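Side-chain contact in Low molecular weight heat shock protein (Xanthomonas axonopodis pv. citri, PDB 3GLA), which probably acts as a small heat-shock chaperone of the alpha-crystallin family, binding unfolding proteins under stress and so limiting their aggregation: residues Val32-Lys36 / Gly37-Ile41. Sequence-based numbering, arbitrary orientation.
Sequences VQMDK and GILSI
Leu39 sets one methyl, CD1, between two residues of the facing strand: it lies 3.8 Å from CG1 of Val32 and 4.0 Å from CB of Met34. The three belong to an antiparallel beta hairpin, strands 31-35 and 38-45, in the alpha-crystallin domain, an immunoglobulin-like beta sandwich. Successive residues of each strand point to opposite faces, and the two-residue turn sets the register, so that non-hydrogen-bonded partners, Val32 with Ile41 and Met34 with Leu39, share the apolar face. Leu90, Ile92 and Ile94 of strand 89-95 in the other sheet pack against it. At Val32 a chi1 of -178° swings CG1 across from the backbone N toward Leu39, while CG2 meets CG2 of Ile41 more loosely at 4.3 Å. Met34, extended through all its torsions, stands off the same face and leans toward the turn, so that CE comes 3.7 Å from the carbonyl carbon of Gly37; Leu72, Ala76, Ala78 and Ile81 also touch this side chain.

Between the faces lies the backbone ladder. Gln33 and Ser40 form a hydrogen-bonded pair, in which Ser40 N reaches Gln33 O at 2.7 Å, almost in line with the carbonyl. Asp35 and Ile38 form the next such pair and close a type I' turn, with Lys36 and Gly37 at its corners, both at positive phi, but here each N-H comes from above its partner's carbonyl plane, Asp35 N by 40° and Ile38 N by 49°. On the polar face, CB of Ser40 rests 3.5 Å from Gln33 O, and Ile38, an apolar exception, lays its CG1 3.6 Å from Lys36 O. Outermost, the extended Lys36 chain leads away, and its NZ makes a long salt bridge, 3.8 Å, to OD2 of Asp35.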
loop_
_atom_site.group_PDB
_atom_site.type_symbol
_atom_site.label_atom_id
_atom_site.label_comp_id
_atom_site.label_asym_id
_atom_site.label_seq_id
_atom_site.Cartn_x
_atom_site.Cartn_y
_atom_site.Cartn_z
ATOM N N VAL B 32 -6.593 2.610 15.068
ATOM C CA VAL B 32 -7.557 1.521 14.925
ATOM C C VAL B 32 -8.406 1.588 16.143
ATOM O O VAL B 32 -7.841 1.640 17.237
ATOM C CB VAL B 32 -6.837 0.242 14.912
ATOM C CG1 VAL B 32 -7.709 -0.931 14.716
ATOM C CG2 VAL B 32 -5.859 0.227 13.700
ATOM N N GLN B 33 -9.709 1.542 15.965
ATOM C CA GLN B 33 -10.648 1.581 17.125
ATOM C C GLN B 33 -11.800 0.742 16.743
ATOM O O GLN B 33 -12.124 0.567 15.544
ATOM C CB GLN B 33 -11.162 3.010 17.263
ATOM C CG GLN B 33 -10.091 3.911 17.593
ATOM C CD GLN B 33 -10.625 5.181 18.201
ATOM O OE1 GLN B 33 -9.941 5.802 19.015
ATOM N NE2 GLN B 33 -11.854 5.561 17.836
ATOM N N MET B 34 -12.447 0.092 17.724
ATOM C CA MET B 34 -13.632 -0.625 17.402
ATOM C C MET B 34 -14.602 -0.278 18.521
ATOM O O MET B 34 -14.235 -0.374 19.708
ATOM C CB MET B 34 -13.353 -2.112 17.298
ATOM C CG MET B 34 -14.549 -2.883 16.798
ATOM S SD MET B 34 -14.212 -4.473 16.537
ATOM C CE MET B 34 -15.870 -5.101 16.403
ATOM N N ASP B 35 -15.769 0.155 18.177
ATOM C CA ASP B 35 -16.743 0.567 19.198
ATOM C C ASP B 35 -18.087 0.173 18.552
ATOM O O ASP B 35 -18.267 0.257 17.368
ATOM C CB ASP B 35 -16.665 2.068 19.460
ATOM C CG ASP B 35 -17.521 2.525 20.733
ATOM O OD1 ASP B 35 -17.637 1.764 21.755
ATOM O OD2 ASP B 35 -18.103 3.653 20.676
ATOM N N LYS B 36 -19.036 -0.350 19.338
ATOM C CA LYS B 36 -20.359 -0.669 18.804
ATOM C C LYS B 36 -20.332 -1.609 17.625
ATOM O O LYS B 36 -21.213 -1.511 16.713
ATOM C CB LYS B 36 -21.102 0.631 18.413
ATOM C CG LYS B 36 -21.486 1.540 19.596
ATOM C CD LYS B 36 -21.756 3.009 19.247
ATOM C CE LYS B 36 -21.852 3.807 20.581
ATOM N NZ LYS B 36 -21.530 5.275 20.474
ATOM N N GLY B 37 -19.373 -2.519 17.608
ATOM C CA GLY B 37 -19.302 -3.573 16.588
ATOM C C GLY B 37 -18.718 -2.989 15.281
ATOM O O GLY B 37 -18.635 -3.703 14.338
ATOM N N ILE B 38 -18.217 -1.754 15.349
ATOM C CA ILE B 38 -17.756 -1.130 14.062
ATOM C C ILE B 38 -16.253 -0.889 14.254
ATOM O O ILE B 38 -15.794 -0.067 15.096
ATOM C CB ILE B 38 -18.492 0.141 13.816
ATOM C CG1 ILE B 38 -19.975 -0.200 13.575
ATOM C CG2 ILE B 38 -17.872 0.788 12.524
ATOM C CD1 ILE B 38 -20.772 1.069 13.631
ATOM N N LEU B 39 -15.463 -1.564 13.368
ATOM C CA LEU B 39 -14.027 -1.375 13.372
ATOM C C LEU B 39 -13.701 -0.197 12.478
ATOM O O LEU B 39 -14.147 -0.171 11.339
ATOM C CB LEU B 39 -13.423 -2.677 12.804
ATOM C CG LEU B 39 -11.883 -2.712 12.620
ATOM C CD1 LEU B 39 -11.147 -2.499 13.991
ATOM C CD2 LEU B 39 -11.463 -4.044 11.985
ATOM N N SER B 40 -12.885 0.722 12.979
ATOM C CA SER B 40 -12.565 1.995 12.276
ATOM C C SER B 40 -11.043 2.005 12.089
ATOM O O SER B 40 -10.248 1.614 12.961
ATOM C CB SER B 40 -12.923 3.144 13.273
ATOM O OG SER B 40 -12.316 4.328 12.892
ATOM N N ILE B 41 -10.620 2.428 10.916
ATOM C CA ILE B 41 -9.246 2.756 10.727
ATOM C C ILE B 41 -9.183 4.173 10.275
ATOM O O ILE B 41 -9.966 4.588 9.437
ATOM C CB ILE B 41 -8.506 1.845 9.694
ATOM C CG1 ILE B 41 -9.244 1.861 8.327
ATOM C CG2 ILE B 41 -8.430 0.448 10.262
ATOM C CD1 ILE B 41 -8.427 1.149 7.187
#